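Local structure of Protease/Reverse transcriptase/ribonuclease H (7KSF) at residues L15-A20 and E77-P83; T245-L249 and V309-Y313; I25-E30 and E70-Y76; V458-P462 and K497-M502. The protein combines an aspartic protease with a reverse transcriptase and a ribonuclease H, probably processing viral polyproteins and copying the foamy virus RNA genome into DNA. The protein carries 1 engineered substitution. All coordinates share one frame; numbering follows the deposited sequence.

Interaction 1: residues L15-A20 and E77-P83. Engineered in segment 15-20: A20 (natural residue Asp).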
# COMPACT_ATOMS: atom_id res chain seq x y z
N LEU A 15 25.34 -23.12 -18.97
CA LEU A 15 25.37 -22.73 -17.57
C LEU A 15 25.84 -21.28 -17.49
O LEU A 15 25.98 -20.60 -18.51
CB LEU A 15 26.26 -23.69 -16.77
CG LEU A 15 25.95 -23.83 -15.27
CD1 LEU A 15 24.50 -24.21 -15.06
CD2 LEU A 15 26.87 -24.86 -14.63
N LEU A 16 26.06 -20.81 -16.27
CA LEU A 16 26.49 -19.44 -16.04
C LEU A 16 27.72 -19.44 -15.14
O LEU A 16 27.84 -20.25 -14.22
CB LEU A 16 25.38 -18.61 -15.40
CG LEU A 16 24.07 -18.49 -16.18
CD1 LEU A 16 23.11 -17.61 -15.41
CD2 LEU A 16 24.31 -17.94 -17.58
N ALA A 17 28.64 -18.52 -15.43
CA ALA A 17 29.85 -18.34 -14.64
C ALA A 17 29.84 -16.95 -14.01
O ALA A 17 29.29 -16.00 -14.58
CB ALA A 17 31.10 -18.52 -15.50
N HIS A 18 30.43 -16.84 -12.83
CA HIS A 18 30.49 -15.58 -12.10
C HIS A 18 31.94 -15.27 -11.76
O HIS A 18 32.60 -16.05 -11.07
CB HIS A 18 29.63 -15.62 -10.84
CG HIS A 18 28.16 -15.52 -11.11
ND1 HIS A 18 27.42 -16.56 -11.61
CD2 HIS A 18 27.29 -14.49 -10.94
CE1 HIS A 18 26.16 -16.19 -11.75
NE2 HIS A 18 26.06 -14.93 -11.34
N TRP A 19 32.42 -14.13 -12.24
CA TRP A 19 33.78 -13.68 -11.95
C TRP A 19 33.95 -13.48 -10.45
O TRP A 19 33.28 -12.65 -9.84
CB TRP A 19 34.04 -12.37 -12.70
CG TRP A 19 35.48 -12.04 -12.95
CD1 TRP A 19 36.24 -12.44 -14.01
CD2 TRP A 19 36.32 -11.21 -12.14
NE1 TRP A 19 37.51 -11.92 -13.90
CE2 TRP A 19 37.58 -11.16 -12.76
CE3 TRP A 19 36.13 -10.51 -10.94
CZ2 TRP A 19 38.65 -10.43 -12.23
CZ3 TRP A 19 37.19 -9.79 -10.42
CH2 TRP A 19 38.43 -9.76 -11.06
N ALA A 20 34.85 -14.26 -9.86
CA ALA A 20 35.11 -14.19 -8.43
C ALA A 20 36.35 -13.33 -8.16
O ALA A 20 37.22 -13.19 -9.02
CB ALA A 20 35.31 -15.58 -7.83
N GLU A 77 24.57 -24.15 -8.30
CA GLU A 77 24.22 -24.34 -9.70
C GLU A 77 25.00 -23.42 -10.64
O GLU A 77 24.87 -23.56 -11.86
CB GLU A 77 22.71 -24.12 -9.91
CG GLU A 77 22.26 -22.66 -9.86
CD GLU A 77 22.21 -22.09 -8.45
OE1 GLU A 77 22.41 -22.85 -7.48
OE2 GLU A 77 21.95 -20.88 -8.31
N TYR A 78 25.78 -22.49 -10.11
CA TYR A 78 26.58 -21.59 -10.92
C TYR A 78 28.05 -21.98 -10.84
O TYR A 78 28.48 -22.71 -9.94
CB TYR A 78 26.40 -20.14 -10.47
CG TYR A 78 27.00 -19.84 -9.11
CD1 TYR A 78 26.28 -20.10 -7.95
CD2 TYR A 78 28.27 -19.30 -8.99
CE1 TYR A 78 26.83 -19.83 -6.70
CE2 TYR A 78 28.82 -19.03 -7.76
CZ TYR A 78 28.10 -19.30 -6.61
OH TYR A 78 28.64 -19.03 -5.38
N ILE A 79 28.83 -21.49 -11.81
CA ILE A 79 30.26 -21.75 -11.88
C ILE A 79 30.97 -20.55 -11.27
O ILE A 79 31.08 -19.50 -11.90
CB ILE A 79 30.72 -22.01 -13.32
CG1 ILE A 79 30.04 -23.26 -13.88
CG2 ILE A 79 32.23 -22.18 -13.36
CD1 ILE A 79 30.43 -23.57 -15.32
N LEU A 80 31.43 -20.70 -10.03
CA LEU A 80 32.25 -19.67 -9.40
C LEU A 80 33.60 -19.62 -10.12
O LEU A 80 34.41 -20.54 -9.98
CB LEU A 80 32.43 -19.97 -7.92
CG LEU A 80 33.12 -18.89 -7.08
CD1 LEU A 80 32.28 -17.63 -7.03
CD2 LEU A 80 33.41 -19.40 -5.68
N LEU A 81 33.83 -18.56 -10.88
CA LEU A 81 34.95 -18.50 -11.81
C LEU A 81 36.11 -17.76 -11.17
O LEU A 81 35.99 -16.58 -10.81
CB LEU A 81 34.52 -17.81 -13.11
CG LEU A 81 35.54 -17.80 -14.24
CD1 LEU A 81 36.05 -19.21 -14.50
CD2 LEU A 81 34.91 -17.22 -15.49
N SER A 82 37.24 -18.44 -11.04
CA SER A 82 38.44 -17.80 -10.51
C SER A 82 38.95 -16.77 -11.52
O SER A 82 38.96 -17.03 -12.72
CB SER A 82 39.52 -18.84 -10.21
OG SER A 82 40.65 -18.24 -9.59
N PRO A 83 39.39 -15.59 -11.05
CA PRO A 83 39.82 -14.55 -11.99
C PRO A 83 41.09 -14.91 -12.74
O PRO A 83 41.30 -14.41 -13.86
CB PRO A 83 40.04 -13.34 -11.08
CG PRO A 83 40.41 -13.93 -9.77
CD PRO A 83 39.60 -15.19 -9.65
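I79 N gives to L16 O and H18 N to I79 O, the first two of four hydrogen bonds that zip the strand of L15-W19 to the short strand I79-L81, which runs parallel to it. The ladder continues with L81 N to H18 O and closes with A20 N to L81 O at 2.8 Å.

Apolar contacts split between the two faces of the sheet. A17 and L81 share one face, where A17 CB meets the CD2 branch of L81 at 4.0 Å. At the near end, L15 CD2 packs on I79 CG1 (3.6 Å), the two side chains crossing obliquely. At the far end P83 CB touches the six-membered ring of W19 at CZ2 (3.4 Å), with the proline set at about a right angle to the tryptophan side chain. A20 is an engineered residue, an Asp in the natural sequence; its CB rests against L80 CD1 (3.7 Å).

Aromatic packing belongs to the face with H18 and L80. H18 ND1 lies beside CB and CD2 of Y78, with the ring planes 76° apart. CG of Y78 sits between its backbone N and carbonyl carbon (chi1 69°), which turns the phenol toward H18, and L80 CD1 lies at the phenol's edge.

The natural Asp at position 20 probably belongs to the Asp-Ser/Thr-Gly signature of retroviral aspartic proteases, so the ladder probably fixes the backbone leading into the catalytic loop, with A20 N held by L81 O.

Interaction 2: residues T245-L249 and V309-Y313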
# COMPACT_ATOMS: atom_id res chain seq x y z
N THR A 245 9.66 2.36 10.14
CA THR A 245 10.34 2.21 8.86
C THR A 245 9.91 0.90 8.21
O THR A 245 9.94 -0.15 8.85
CB THR A 245 11.86 2.22 9.03
OG1 THR A 245 12.27 3.49 9.56
CG2 THR A 245 12.55 1.98 7.70
N THR A 246 9.54 0.98 6.93
CA THR A 246 9.21 -0.20 6.14
C THR A 246 10.06 -0.22 4.89
O THR A 246 10.26 0.81 4.24
CB THR A 246 7.72 -0.22 5.78
OG1 THR A 246 7.49 -1.22 4.78
CG2 THR A 246 7.28 1.12 5.24
N LEU A 247 10.58 -1.40 4.55
CA LEU A 247 11.46 -1.59 3.40
C LEU A 247 10.87 -2.67 2.50
O LEU A 247 10.73 -3.82 2.92
CB LEU A 247 12.86 -2.00 3.83
CG LEU A 247 13.66 -0.94 4.59
CD1 LEU A 247 14.97 -1.55 5.06
CD2 LEU A 247 13.91 0.25 3.69
N ASP A 248 10.55 -2.30 1.27
CA ASP A 248 9.99 -3.25 0.31
C ASP A 248 11.12 -3.95 -0.43
O ASP A 248 12.01 -3.29 -0.98
CB ASP A 248 9.07 -2.53 -0.68
CG ASP A 248 8.51 -3.46 -1.73
OD1 ASP A 248 8.37 -4.67 -1.45
OD2 ASP A 248 8.20 -2.98 -2.84
N LEU A 249 11.09 -5.28 -0.43
CA LEU A 249 12.08 -6.05 -1.16
C LEU A 249 11.68 -6.20 -2.62
O LEU A 249 10.52 -6.00 -3.00
CB LEU A 249 12.28 -7.42 -0.51
CG LEU A 249 12.74 -7.38 0.96
CD1 LEU A 249 12.94 -8.78 1.51
CD2 LEU A 249 14.00 -6.55 1.11
N VAL A 309 6.04 -11.37 3.88
CA VAL A 309 6.35 -11.34 2.45
C VAL A 309 7.58 -10.47 2.16
O VAL A 309 8.62 -10.63 2.80
CB VAL A 309 5.12 -10.89 1.64
CG1 VAL A 309 5.40 -11.01 0.15
CG2 VAL A 309 3.90 -11.73 2.01
N ASP A 310 7.45 -9.54 1.21
CA ASP A 310 8.50 -8.59 0.88
C ASP A 310 8.76 -7.52 1.94
O ASP A 310 9.90 -7.16 2.21
CB ASP A 310 8.19 -7.92 -0.47
CG ASP A 310 6.88 -7.17 -0.46
OD1 ASP A 310 6.21 -7.15 0.60
OD2 ASP A 310 6.51 -6.60 -1.51
N ASP A 311 7.68 -7.02 2.54
CA ASP A 311 7.75 -5.96 3.55
C ASP A 311 8.47 -6.29 4.85
O ASP A 311 8.38 -7.41 5.37
CB ASP A 311 6.35 -5.44 3.86
CG ASP A 311 5.64 -4.90 2.63
OD1 ASP A 311 6.28 -4.79 1.57
OD2 ASP A 311 4.43 -4.59 2.73
N ILE A 312 9.19 -5.30 5.38
CA ILE A 312 9.93 -5.43 6.63
C ILE A 312 9.55 -4.27 7.56
O ILE A 312 9.36 -3.15 7.11
CB ILE A 312 11.45 -5.42 6.39
CG1 ILE A 312 11.85 -6.56 5.46
CG2 ILE A 312 12.20 -5.53 7.72
CD1 ILE A 312 13.34 -6.66 5.20
N TYR A 313 9.45 -4.55 8.86
CA TYR A 313 9.07 -3.53 9.83
C TYR A 313 10.11 -3.28 10.92
O TYR A 313 10.64 -4.22 11.52
CB TYR A 313 7.72 -3.88 10.47
CG TYR A 313 7.18 -2.82 11.40
CD1 TYR A 313 7.50 -2.83 12.75
CD2 TYR A 313 6.35 -1.82 10.93
CE1 TYR A 313 7.01 -1.86 13.61
CE2 TYR A 313 5.85 -0.85 11.78
CZ TYR A 313 6.18 -0.87 13.11
OH TYR A 313 5.69 0.09 13.96
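D248 swings its carboxylate across that of D310, OD1 coming within 2.7 Å of D310 OD2, with the two carboxylate planes turned 79° apart. The CG of D248 is anti to the backbone N (chi1 178°), which carries the group over to the other strand. D311 brings its OD1 to 3.7 Å from the same D248 OD1, again with the planes nearly perpendicular.

In the palm of reverse transcriptases, one aspartate on a central strand and two in the turn of a Tyr-x-Asp-Asp hairpin hold the catalytic metals. D248, D310 and D311 fit that pattern, and the strands 306-308 and 311-316 form the hairpin. No metal is modelled between the three carboxylates.

Behind them the antiparallel strands are joined loosely. L247 N to I312 O and I312 N to L247 O are both weak bonds of 3.3 Å, and L249 N to D310 O is weak as well. T246 CA adds a C-H...O contact to I312 O at 3.1 Å. On the side of the sheet with L247 and I312, L249 CD2 meets I312 CD1 at 4.1 Å; helix 287-299 covers this side, F291 touching L249 and L299 touching I312.

Interaction 3: residues I25-E30 and E70-Y76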
# COMPACT_ATOMS: atom_id res chain seq x y z
N ILE A 25 40.56 -21.31 -6.31
CA ILE A 25 40.43 -21.84 -7.66
C ILE A 25 38.96 -21.93 -8.06
O ILE A 25 38.07 -21.66 -7.25
CB ILE A 25 41.12 -23.22 -7.79
CG1 ILE A 25 40.47 -24.23 -6.84
CG2 ILE A 25 42.61 -23.09 -7.52
CD1 ILE A 25 40.95 -25.64 -7.06
N THR A 26 38.72 -22.32 -9.31
CA THR A 26 37.37 -22.31 -9.85
C THR A 26 36.55 -23.47 -9.30
O THR A 26 37.00 -24.62 -9.30
CB THR A 26 37.42 -22.38 -11.38
OG1 THR A 26 37.99 -21.16 -11.89
CG2 THR A 26 36.03 -22.57 -11.96
N CYS A 27 35.35 -23.16 -8.83
CA CYS A 27 34.39 -24.16 -8.40
C CYS A 27 33.49 -24.56 -9.56
O CYS A 27 33.24 -23.77 -10.48
CB CYS A 27 33.54 -23.65 -7.24
SG CYS A 27 34.45 -23.36 -5.71
N ILE A 28 32.99 -25.79 -9.50
CA ILE A 28 32.15 -26.34 -10.57
C ILE A 28 31.02 -27.12 -9.91
O ILE A 28 31.25 -27.76 -8.87
CB ILE A 28 32.98 -27.21 -11.53
CG1 ILE A 28 33.77 -26.32 -12.50
CG2 ILE A 28 32.10 -28.22 -12.27
CD1 ILE A 28 34.46 -27.07 -13.62
N PRO A 29 29.79 -27.05 -10.43
CA PRO A 29 28.71 -27.88 -9.88
C PRO A 29 29.13 -29.34 -9.77
O PRO A 29 29.80 -29.89 -10.65
CB PRO A 29 27.57 -27.70 -10.89
CG PRO A 29 27.80 -26.34 -11.43
CD PRO A 29 29.29 -26.09 -11.43
N GLU A 30 28.71 -29.97 -8.66
CA GLU A 30 29.22 -31.29 -8.30
C GLU A 30 28.86 -32.36 -9.33
O GLU A 30 29.63 -33.31 -9.52
CB GLU A 30 28.67 -31.69 -6.92
CG GLU A 30 29.19 -30.84 -5.77
CD GLU A 30 28.56 -31.22 -4.43
OE1 GLU A 30 27.60 -32.01 -4.44
OE2 GLU A 30 29.04 -30.73 -3.39
N GLU A 70 42.23 -25.83 -13.27
CA GLU A 70 42.18 -26.73 -12.13
C GLU A 70 40.99 -26.34 -11.25
O GLU A 70 40.91 -25.19 -10.80
CB GLU A 70 43.49 -26.67 -11.35
CG GLU A 70 43.44 -27.31 -9.98
CD GLU A 70 44.70 -27.05 -9.18
OE1 GLU A 70 45.57 -26.30 -9.66
OE2 GLU A 70 44.82 -27.60 -8.06
N VAL A 71 40.09 -27.29 -11.00
CA VAL A 71 38.80 -26.98 -10.38
C VAL A 71 38.52 -27.93 -9.23
O VAL A 71 39.09 -29.02 -9.13
CB VAL A 71 37.64 -27.04 -11.40
CG1 VAL A 71 37.80 -25.96 -12.46
CG2 VAL A 71 37.57 -28.42 -12.04
N ILE A 72 37.63 -27.49 -8.34
CA ILE A 72 37.04 -28.33 -7.31
C ILE A 72 35.54 -28.39 -7.56
O ILE A 72 35.06 -27.93 -8.59
CB ILE A 72 37.33 -27.81 -5.89
CG1 ILE A 72 36.74 -26.42 -5.69
CG2 ILE A 72 38.83 -27.78 -5.63
CD1 ILE A 72 36.81 -25.95 -4.25
N ALA A 73 34.80 -28.94 -6.60
CA ALA A 73 33.36 -29.07 -6.72
C ALA A 73 32.65 -27.87 -6.11
O ALA A 73 33.26 -27.02 -5.44
CB ALA A 73 32.89 -30.37 -6.06
N SER A 74 31.34 -27.79 -6.35
CA SER A 74 30.50 -26.72 -5.84
C SER A 74 29.09 -27.26 -5.66
O SER A 74 28.51 -27.78 -6.62
CB SER A 74 30.48 -25.51 -6.78
OG SER A 74 29.48 -24.58 -6.38
N PRO A 75 28.52 -27.14 -4.45
CA PRO A 75 27.12 -27.54 -4.26
C PRO A 75 26.13 -26.61 -4.94
O PRO A 75 24.92 -26.88 -4.88
CB PRO A 75 26.96 -27.49 -2.74
CG PRO A 75 27.98 -26.49 -2.29
CD PRO A 75 29.15 -26.66 -3.21
N TYR A 76 26.59 -25.55 -5.59
CA TYR A 76 25.71 -24.57 -6.21
C TYR A 76 25.46 -24.92 -7.68
O TYR A 76 26.06 -25.84 -8.24
CB TYR A 76 26.30 -23.17 -6.08
CG TYR A 76 26.74 -22.81 -4.68
CD1 TYR A 76 28.09 -22.64 -4.38
CD2 TYR A 76 25.82 -22.64 -3.66
CE1 TYR A 76 28.50 -22.31 -3.10
CE2 TYR A 76 26.22 -22.31 -2.38
CZ TYR A 76 27.56 -22.14 -2.10
OH TYR A 76 27.97 -21.82 -0.83
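This contact belongs to the sheet of the retroviral-type aspartic protease domain, where strand 26-29 lies parallel to the end of strand 65-74. T26 and V71 stand side by side and point the same way, T26 CB lying 3.8 Å from V71 CG1. I28 reaches the same valine from further along: its CD1 straddles the fork, 3.7 Å from V71 CG1 and equally far from CG2. V58 of strand 52-62 touches both I28 and V71.

On the other face, C27 SG rests alongside the end of I72, 3.8 Å from CD1. The CG1 of I72 is held between its backbone N and carbonyl carbon (chi1 61°), which leaves CG2 to meet I25 CD1.

The strands share one good backbone bond, I72 N to T26 O (3.1 Å). I28 N to I72 O and E30 N to S74 O are weak and bent. Beyond them S74 OG accepts from Y76 N (3.1 Å), closing an ST turn at the strand end. The hydroxyl of T26 is bonded to the carboxylate of D85.

With a single well-formed bond between the backbones, this pairing probably depends heavily on the aliphatic packing around V71 and I72.

Interaction 4: residues V458-P462 and K497-M502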
# COMPACT_ATOMS: atom_id res chain seq x y z
N VAL A 458 -20.36 -9.06 8.26
CA VAL A 458 -19.52 -8.20 7.43
C VAL A 458 -20.22 -7.95 6.10
O VAL A 458 -20.62 -8.90 5.41
CB VAL A 458 -18.13 -8.83 7.19
CG1 VAL A 458 -17.27 -7.90 6.36
CG2 VAL A 458 -17.46 -9.13 8.52
N ASN A 459 -20.35 -6.68 5.74
CA ASN A 459 -20.81 -6.25 4.43
C ASN A 459 -20.01 -5.00 4.08
O ASN A 459 -19.36 -4.39 4.93
CB ASN A 459 -22.32 -5.98 4.42
CG ASN A 459 -22.94 -6.19 3.04
OD1 ASN A 459 -22.27 -6.05 2.02
ND2 ASN A 459 -24.22 -6.53 3.02
N THR A 460 -20.05 -4.61 2.80
CA THR A 460 -19.28 -3.45 2.35
C THR A 460 -20.05 -2.65 1.31
O THR A 460 -20.90 -3.18 0.59
CB THR A 460 -17.91 -3.85 1.77
OG1 THR A 460 -17.05 -2.70 1.74
CG2 THR A 460 -18.06 -4.38 0.35
N SER A 461 -19.72 -1.37 1.24
CA SER A 461 -20.19 -0.42 0.24
C SER A 461 -19.06 -0.09 -0.72
O SER A 461 -17.90 -0.42 -0.47
CB SER A 461 -20.69 0.85 0.94
OG SER A 461 -19.63 1.48 1.65
N PRO A 462 -19.36 0.57 -1.85
CA PRO A 462 -18.27 0.99 -2.75
C PRO A 462 -17.26 1.90 -2.09
O PRO A 462 -16.11 1.96 -2.56
CB PRO A 462 -19.02 1.71 -3.88
CG PRO A 462 -20.37 1.11 -3.88
CD PRO A 462 -20.69 0.82 -2.44
N LYS A 497 -13.34 -5.94 -1.78
CA LYS A 497 -13.62 -4.95 -0.74
C LYS A 497 -14.19 -5.61 0.51
O LYS A 497 -13.97 -5.13 1.62
CB LYS A 497 -14.58 -3.89 -1.28
CG LYS A 497 -13.97 -2.98 -2.34
CD LYS A 497 -14.98 -1.96 -2.86
CE LYS A 497 -14.33 -1.00 -3.83
NZ LYS A 497 -15.30 -0.01 -4.38
N LEU A 498 -14.92 -6.72 0.34
CA LEU A 498 -15.38 -7.50 1.49
C LEU A 498 -14.21 -8.18 2.19
O LEU A 498 -14.14 -8.20 3.42
CB LEU A 498 -16.39 -8.55 1.03
CG LEU A 498 -17.79 -8.10 0.62
CD1 LEU A 498 -18.52 -9.24 -0.07
CD2 LEU A 498 -18.56 -7.63 1.84
N LEU A 499 -13.28 -8.74 1.41
CA LEU A 499 -12.18 -9.50 1.98
C LEU A 499 -11.23 -8.61 2.76
O LEU A 499 -10.83 -8.94 3.88
CB LEU A 499 -11.44 -10.24 0.87
CG LEU A 499 -12.29 -11.25 0.11
CD1 LEU A 499 -11.52 -11.80 -1.08
CD2 LEU A 499 -12.72 -12.38 1.03
N THR A 500 -10.85 -7.46 2.19
CA THR A 500 -10.03 -6.52 2.94
C THR A 500 -10.79 -5.94 4.12
O THR A 500 -10.17 -5.52 5.11
CB THR A 500 -9.52 -5.40 2.04
OG1 THR A 500 -8.66 -4.54 2.80
CG2 THR A 500 -10.68 -4.59 1.48
N THR A 501 -12.12 -5.90 4.04
CA THR A 501 -12.91 -5.51 5.20
C THR A 501 -12.85 -6.57 6.29
O THR A 501 -12.67 -6.24 7.47
CB THR A 501 -14.36 -5.25 4.78
OG1 THR A 501 -14.39 -4.32 3.69
CG2 THR A 501 -15.15 -4.68 5.94
N MET A 502 -12.98 -7.84 5.91
CA MET A 502 -12.84 -8.92 6.88
C MET A 502 -11.44 -8.93 7.48
O MET A 502 -11.28 -9.23 8.67
CB MET A 502 -13.12 -10.27 6.23
CG MET A 502 -14.53 -10.45 5.73
SD MET A 502 -14.91 -12.19 5.46
CE MET A 502 -16.25 -12.04 4.29
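T460 packs its methyl CG2 against CG and CD2 of L498, 3.6 Å from CD2. L498 CD2 also lies 3.5 Å from T460 N and beside N459. Next to it V458 inserts CG1 between T501 and M502, 3.9 Å from T501 CG2 and 3.8 Å from M502 CG. Having CG1 anti to the backbone N (chi1 -178°) sends this branch to the helix.

The one polar bond across the contact comes from K497. Its extended chain carries NZ beside the loop after the strand, where NZ gives to P462 O at 2.8 Å, in the carbonyl plane on a lone pair; L490 O takes a second, weak bond.

The second shell holds the strand end in shape. N459 OD1 accepts from T460 N (2.8 Å), while N459 ND2 is bonded to P566 O. The hydroxyls of T460 and S461 both bond to A464 O, drawing the turn back toward strand 464-471.

This is a strand-to-helix layer of the RNase H-like domain of the reverse transcriptase. Helix 494-513 packs across the mixed sheet, with V467 of strand 464-471 touching both V458 and T501, V520 of strand 518-522 beside V458, and helix 542-549 behind L499 and T500.

Overall arrangement
Interactions 1 and 3 are two parts of one protease sheet, their centres 9 Å apart. Strand 26-29 lies next to strand 79-81, where L80 O is 3.0 Å from C27 N and S82 N is 2.9 Å from T26 OG1, both probable hydrogen bonds. Interaction 2, in the polymerase palm, stands apart: its centre is 31 Å from that of interaction 1, so the presumed protease and polymerase sites are well separated. Interaction 4 is 25 Å from interaction 2 and 51 Å from interaction 1, centre to centre, on the opposite side of the chain's centre from the latter. The calcium ion, bound by G596 and E642, belongs to the ribonuclease H domain.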